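Local structure of conserved domain protein (Streptococcus pneumoniae, 4IAJ) at residues 6-11 and 18-23; 12-17 and 42-47. The protein is of unknown function, a small streptococcal protein of the DUF4649 family that packs with other copies of itself in the crystal. One frame throughout, in Å; residues are numbered along the deposited sequence.

Contact 1 (6-11 and 18-23)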
loop_
_atom_site.group_PDB
_atom_site.type_symbol
_atom_site.label_atom_id
_atom_site.label_comp_id
_atom_site.label_asym_id
_atom_site.label_seq_id
_atom_site.Cartn_x
_atom_site.Cartn_y
_atom_site.Cartn_z
HETATM N N MSE B 6 4.589 -16.464 25.416
HETATM C CA MSE B 6 4.937 -15.202 26.049
HETATM C C MSE B 6 4.025 -14.053 25.631
HETATM O O MSE B 6 3.741 -13.193 26.458
HETATM C CB MSE B 6 6.379 -14.827 25.731
HETATM C CG MSE B 6 7.045 -14.330 27.004
HETATM SE SE MSE B 6 8.858 -13.852 26.482
HETATM C CE MSE B 6 9.588 -15.672 26.665
ATOM N N ILE B 7 3.571 -14.033 24.373
ATOM C CA ILE B 7 2.668 -12.983 23.879
ATOM C C ILE B 7 1.407 -13.563 23.220
ATOM O O ILE B 7 1.493 -14.429 22.359
ATOM C CB ILE B 7 3.374 -12.022 22.906
ATOM C CG1 ILE B 7 4.547 -11.358 23.614
ATOM C CG2 ILE B 7 2.412 -10.950 22.413
ATOM C CD1 ILE B 7 5.300 -10.358 22.774
ATOM N N GLU B 8 0.246 -13.096 23.679
ATOM C CA GLU B 8 -1.037 -13.391 23.066
ATOM C C GLU B 8 -1.749 -12.075 22.853
ATOM O O GLU B 8 -1.758 -11.226 23.735
ATOM C CB GLU B 8 -1.880 -14.305 23.940
ATOM C CG GLU B 8 -1.236 -15.667 24.152
ATOM C CD GLU B 8 -2.229 -16.774 24.506
ATOM O OE1 GLU B 8 -3.460 -16.523 24.513
ATOM O OE2 GLU B 8 -1.763 -17.908 24.766
ATOM N N ILE B 9 -2.301 -11.886 21.664
ATOM C CA ILE B 9 -2.973 -10.640 21.330
ATOM C C ILE B 9 -4.347 -10.957 20.755
ATOM O O ILE B 9 -4.462 -11.745 19.823
ATOM C CB ILE B 9 -2.194 -9.814 20.301
ATOM C CG1 ILE B 9 -0.752 -9.548 20.766
ATOM C CG2 ILE B 9 -2.915 -8.505 20.031
ATOM C CD1 ILE B 9 0.143 -9.001 19.663
ATOM N N THR B 10 -5.389 -10.345 21.310
ATOM C CA THR B 10 -6.721 -10.527 20.768
ATOM C C THR B 10 -7.211 -9.168 20.279
ATOM O O THR B 10 -7.084 -8.164 20.965
ATOM C CB THR B 10 -7.690 -11.137 21.785
ATOM O OG1 THR B 10 -7.257 -12.456 22.148
ATOM C CG2 THR B 10 -9.069 -11.246 21.191
ATOM N N TYR B 11 -7.725 -9.141 19.061
ATOM C CA TYR B 11 -8.191 -7.902 18.457
ATOM C C TYR B 11 -9.499 -8.151 17.741
ATOM O O TYR B 11 -9.911 -9.303 17.553
ATOM C CB TYR B 11 -7.128 -7.321 17.526
ATOM C CG TYR B 11 -6.721 -8.228 16.414
ATOM C CD1 TYR B 11 -7.473 -8.326 15.255
ATOM C CD2 TYR B 11 -5.580 -8.989 16.521
ATOM C CE1 TYR B 11 -7.086 -9.178 14.225
ATOM C CE2 TYR B 11 -5.186 -9.826 15.508
ATOM C CZ TYR B 11 -5.939 -9.932 14.373
ATOM O OH TYR B 11 -5.509 -10.790 13.393
ATOM N N GLU B 18 -13.616 -11.466 17.051
ATOM C CA GLU B 18 -12.369 -11.532 17.795
ATOM C C GLU B 18 -11.405 -12.488 17.108
ATOM O O GLU B 18 -11.777 -13.588 16.734
ATOM C CB GLU B 18 -12.586 -11.989 19.236
ATOM C CG GLU B 18 -13.159 -10.933 20.169
ATOM C CD GLU B 18 -13.639 -11.517 21.492
ATOM O OE1 GLU B 18 -13.047 -12.518 21.951
ATOM O OE2 GLU B 18 -14.606 -10.971 22.070
ATOM N N ARG B 19 -10.175 -12.034 16.941
ATOM C CA ARG B 19 -9.076 -12.846 16.431
ATOM C C ARG B 19 -7.983 -12.886 17.457
ATOM O O ARG B 19 -7.676 -11.861 18.047
ATOM C CB ARG B 19 -8.503 -12.230 15.164
ATOM C CG ARG B 19 -9.476 -12.134 14.006
ATOM C CD ARG B 19 -10.180 -13.446 13.760
ATOM N NE ARG B 19 -11.216 -13.295 12.749
ATOM C CZ ARG B 19 -12.293 -14.064 12.625
ATOM N NH1 ARG B 19 -12.554 -15.064 13.494
ATOM N NH2 ARG B 19 -13.139 -13.797 11.630
ATOM N N THR B 20 -7.372 -14.051 17.655
ATOM C CA THR B 20 -6.266 -14.171 18.594
ATOM C C THR B 20 -5.026 -14.675 17.853
ATOM O O THR B 20 -5.113 -15.645 17.115
ATOM C CB THR B 20 -6.621 -15.104 19.762
ATOM O OG1 THR B 20 -7.744 -14.562 20.470
ATOM C CG2 THR B 20 -5.454 -15.236 20.730
ATOM N N VAL B 21 -3.903 -13.981 18.033
ATOM C CA VAL B 21 -2.604 -14.449 17.539
ATOM C C VAL B 21 -1.682 -14.613 18.731
ATOM O O VAL B 21 -1.840 -13.920 19.729
ATOM C CB VAL B 21 -1.965 -13.519 16.489
ATOM C CG1 VAL B 21 -2.800 -13.525 15.219
ATOM C CG2 VAL B 21 -1.802 -12.090 16.999
ATOM N N THR B 22 -0.738 -15.546 18.621
ATOM C CA THR B 22 0.181 -15.843 19.706
ATOM C C THR B 22 1.618 -15.875 19.195
ATOM O O THR B 22 1.876 -16.190 18.025
ATOM C CB THR B 22 -0.131 -17.200 20.386
ATOM O OG1 THR B 22 0.075 -18.269 19.461
ATOM C CG2 THR B 22 -1.564 -17.257 20.866
ATOM N N PHE B 23 2.543 -15.544 20.087
ATOM C CA PHE B 23 3.956 -15.620 19.790
ATOM C C PHE B 23 4.606 -16.371 20.928
ATOM O O PHE B 23 4.355 -16.075 22.099
ATOM C CB PHE B 23 4.531 -14.210 19.561
ATOM C CG PHE B 23 3.838 -13.471 18.444
ATOM C CD1 PHE B 23 4.260 -13.615 17.129
ATOM C CD2 PHE B 23 2.720 -12.687 18.705
ATOM C CE1 PHE B 23 3.605 -12.963 16.108
ATOM C CE2 PHE B 23 2.054 -12.035 17.681
ATOM C CZ PHE B 23 2.496 -12.166 16.386
#

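Contact 2 (12-17 and 42-47). With EDO (1,2-ethanediol), chain P.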
loop_
_atom_site.group_PDB
_atom_site.type_symbol
_atom_site.label_atom_id
_atom_site.label_comp_id
_atom_site.label_asym_id
_atom_site.label_seq_id
_atom_site.Cartn_x
_atom_site.Cartn_y
_atom_site.Cartn_z
ATOM N N ILE B 12 -10.170 -7.064 17.385
ATOM C CA ILE B 12 -11.477 -7.126 16.727
ATOM C C ILE B 12 -11.297 -6.664 15.313
ATOM O O ILE B 12 -10.843 -5.544 15.102
ATOM C CB ILE B 12 -12.524 -6.200 17.377
ATOM C CG1 ILE B 12 -12.499 -6.329 18.907
ATOM C CG2 ILE B 12 -13.912 -6.493 16.813
ATOM C CD1 ILE B 12 -12.831 -7.704 19.428
ATOM N N ASP B 13 -11.661 -7.503 14.345
ATOM C CA ASP B 13 -11.459 -7.159 12.940
ATOM C C ASP B 13 -12.682 -6.425 12.398
ATOM O O ASP B 13 -13.628 -6.136 13.154
ATOM C CB ASP B 13 -11.083 -8.412 12.106
ATOM C CG ASP B 13 -12.207 -9.399 11.943
ATOM O OD1 ASP B 13 -13.403 -9.073 12.156
ATOM O OD2 ASP B 13 -11.876 -10.557 11.594
ATOM N N ALA B 14 -12.673 -6.138 11.103
ATOM C CA ALA B 14 -13.713 -5.317 10.490
ATOM C C ALA B 14 -15.064 -6.042 10.372
ATOM O O ALA B 14 -16.093 -5.404 10.149
ATOM C CB ALA B 14 -13.245 -4.822 9.130
ATOM N N SER B 15 -15.065 -7.366 10.554
ATOM C CA SER B 15 -16.291 -8.130 10.615
ATOM C C SER B 15 -16.837 -8.138 12.047
ATOM O O SER B 15 -17.845 -8.783 12.321
ATOM C CB SER B 15 -16.054 -9.573 10.109
ATOM O OG SER B 15 -15.314 -10.383 11.015
ATOM N N LYS B 16 -16.150 -7.429 12.948
ATOM C CA LYS B 16 -16.489 -7.365 14.388
ATOM C C LYS B 16 -16.340 -8.708 15.095
ATOM O O LYS B 16 -17.035 -8.971 16.076
ATOM C CB LYS B 16 -17.897 -6.776 14.622
ATOM C CG LYS B 16 -18.084 -5.381 14.035
ATOM C CD LYS B 16 -17.025 -4.397 14.530
ATOM C CE LYS B 16 -17.087 -3.067 13.794
ATOM N NZ LYS B 16 -18.341 -2.319 14.092
ATOM N N ASN B 17 -15.403 -9.526 14.619
ATOM C CA ASN B 17 -15.069 -10.807 15.244
ATOM C C ASN B 17 -13.720 -10.752 15.935
ATOM O O ASN B 17 -12.784 -10.081 15.462
ATOM C CB ASN B 17 -15.091 -11.940 14.207
ATOM C CG ASN B 17 -16.512 -12.350 13.821
ATOM O OD1 ASN B 17 -17.218 -12.969 14.610
ATOM N ND2 ASN B 17 -16.939 -11.984 12.617
ATOM N N ASP B 42 -3.051 -4.155 11.681
ATOM C CA ASP B 42 -2.407 -2.966 12.276
ATOM C C ASP B 42 -3.343 -1.870 12.751
ATOM O O ASP B 42 -3.007 -1.169 13.689
ATOM C CB ASP B 42 -1.402 -2.321 11.307
ATOM C CG ASP B 42 -0.122 -3.131 11.174
ATOM O OD1 ASP B 42 0.018 -4.165 11.869
ATOM O OD2 ASP B 42 0.717 -2.742 10.354
ATOM N N TYR B 43 -4.480 -1.680 12.099
ATOM C CA TYR B 43 -5.398 -0.607 12.549
ATOM C C TYR B 43 -6.537 -1.151 13.411
ATOM O O TYR B 43 -7.522 -0.471 13.648
ATOM C CB TYR B 43 -5.962 0.132 11.353
ATOM C CG TYR B 43 -4.984 1.085 10.746
ATOM C CD1 TYR B 43 -4.096 0.679 9.745
ATOM C CD2 TYR B 43 -4.936 2.385 11.176
ATOM C CE1 TYR B 43 -3.195 1.576 9.196
ATOM C CE2 TYR B 43 -4.065 3.294 10.631
ATOM C CZ TYR B 43 -3.187 2.893 9.655
ATOM O OH TYR B 43 -2.325 3.830 9.143
ATOM N N TYR B 44 -6.427 -2.388 13.880
ATOM C CA TYR B 44 -7.533 -2.960 14.610
ATOM C C TYR B 44 -7.324 -2.694 16.091
ATOM O O TYR B 44 -6.197 -2.780 16.582
ATOM C CB TYR B 44 -7.644 -4.444 14.348
ATOM C CG TYR B 44 -8.222 -4.867 13.005
ATOM C CD1 TYR B 44 -9.220 -4.136 12.365
ATOM C CD2 TYR B 44 -7.842 -6.069 12.438
ATOM C CE1 TYR B 44 -9.768 -4.567 11.168
ATOM C CE2 TYR B 44 -8.399 -6.519 11.251
ATOM C CZ TYR B 44 -9.363 -5.773 10.626
ATOM O OH TYR B 44 -9.955 -6.229 9.482
ATOM N N PRO B 45 -8.418 -2.382 16.812
ATOM C CA PRO B 45 -8.295 -2.212 18.261
ATOM C C PRO B 45 -7.979 -3.517 18.981
ATOM O O PRO B 45 -8.500 -4.586 18.622
ATOM C CB PRO B 45 -9.682 -1.705 18.676
ATOM C CG PRO B 45 -10.608 -2.253 17.629
ATOM C CD PRO B 45 -9.820 -2.283 16.357
ATOM N N VAL B 46 -7.139 -3.420 20.009
ATOM C CA VAL B 46 -6.742 -4.592 20.788
ATOM C C VAL B 46 -7.680 -4.762 21.970
ATOM O O VAL B 46 -7.878 -3.851 22.768
ATOM C CB VAL B 46 -5.276 -4.516 21.243
ATOM C CG1 VAL B 46 -4.918 -5.666 22.173
ATOM C CG2 VAL B 46 -4.352 -4.527 20.026
ATOM N N GLN B 47 -8.271 -5.942 22.051
ATOM C CA GLN B 47 -9.170 -6.271 23.127
ATOM C C GLN B 47 -8.410 -6.828 24.312
ATOM O O GLN B 47 -8.780 -6.555 25.445
ATOM C CB GLN B 47 -10.192 -7.282 22.645
ATOM C CG GLN B 47 -11.435 -7.318 23.506
ATOM C CD GLN B 47 -12.109 -8.660 23.443
ATOM O OE1 GLN B 47 -11.486 -9.692 23.725
ATOM N NE2 GLN B 47 -13.381 -8.668 23.052
HETATM C C1 EDO P . -1.787 1.792 12.965
HETATM O O1 EDO P . -1.601 1.780 14.386
HETATM C C2 EDO P . -0.495 1.526 12.190
HETATM O O2 EDO P . 0.568 1.023 13.015
#

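Contact 1 (6-11 and 18-23)
Thr10 OG1 and Thr20 OG1 meet at 2.7 Å, joining facing side chains of a non-hydrogen-bonded pair in an antiparallel hairpin; either hydroxyl could be the donor. Both oxygens stand anti to their own carbonyl carbons (chi1 -63° and -61°), which brings the two hydroxyls together across the strands. The backbones of 7-11 and 18-23 run 163° apart, and paired N-H...O bonds link Ile7 with Phe23, Ile9 with Val21 and Tyr11 with Arg19. Ile9 N to Val21 O, at 2.8 Å, is nearly straight. At the start of the ladder Met6, a selenomethionine, and Ile7 both face Phe23, a classic beta bulge. On the face of Thr10 and Thr20, Glu8 lies alongside Thr22, its CG 3.7 Å from Thr22 CG2. On the other face the Tyr11 ring takes Arg19 CB over one side, 3.8 Å from the ring centroid, a CH-pi contact displaced toward the CE1-CZ rim, while Val21 CG2 sits at the ring's edge. The guanidinium is not stacked on this ring; it reaches Asp13 by a salt bridge and His59 O of a second subunit by a hydrogen bond. Further along, Ile9 CD1 comes within 4.1 Å of Phe23 CE2, and Ile7 CG2 approaches CD2 of the same ring. Phe29 of helix 26-35 meets the Phe23 ring edge-to-face and touches Ile7 and Ile9. The chemistry thus sets a face of hydroxyls and a carboxylate against a mainly apolar one, whose Ile7 and Ile9 pack on helices 26-35 and 65-71 and Phe23 on 26-35, Arg19's charged end leading away.

Contact 2 (12-17 and 42-47)
The Tyr44 ring lies flat against the backbone at Asp13: Asp13 CA stands over its centre, 3.4 Å from the centroid and 12° off the ring normal, a close CH-pi contact. Asp13 CB covers the CE2-CZ side of the ring at 3.4 Å from CE2, and Ala14 N donates a hydrogen bond to Tyr44 OH at 3.2 Å. Face and hydroxyl therefore both hold the ring to the start of the loop. That loop is the connection of the hairpin formed by strands 7-12 and 18-23, with a type I turn from Asp13 to Lys16 and an Asx turn at Asp13. Asp13 OD1 receives three donors: Ser15 OG at 2.6 Å on the syn side, and the backbone N-H groups of Ser15 and Asn17 from out of the carboxylate plane. Asp13 CG sits between the backbone N and carbonyl carbon (chi1 69°), which turns the carboxylate back over the turn, while OD2 pairs with Arg19. Beside Tyr44, Ile12 N bonds to Pro45 O at 3.2 Å. The side chain of Ile12 crosses that of Gln47, with CD1 3.8 Å from Gln47 NE2, whose hydrogen-bond partner is Glu18.

Contacts 1 and 2 follow one another along strand 7-12, with centres about 12 Å apart: the first pairs it with strand 18-23, and the second brings the connecting loop against the segment leading into strand 46-51, its neighbour in the sheet. Hydrogen bonds from Gln47 N to Thr10 O (2.7 Å) and from Gln47 NE2 to Glu18 OE2 (2.8 Å) join them. No active site is known. An ethanediol, probably from the crystallisation liquor, lies over one face of the Tyr43 ring, bonded to Thr61 OG1 and weakly to Asp42 O. The Tyr44 side chain is about 5 Å from an unidentified ligand; it and Ile9 are each about 13 Å from a magnesium ion, too far to ligate it.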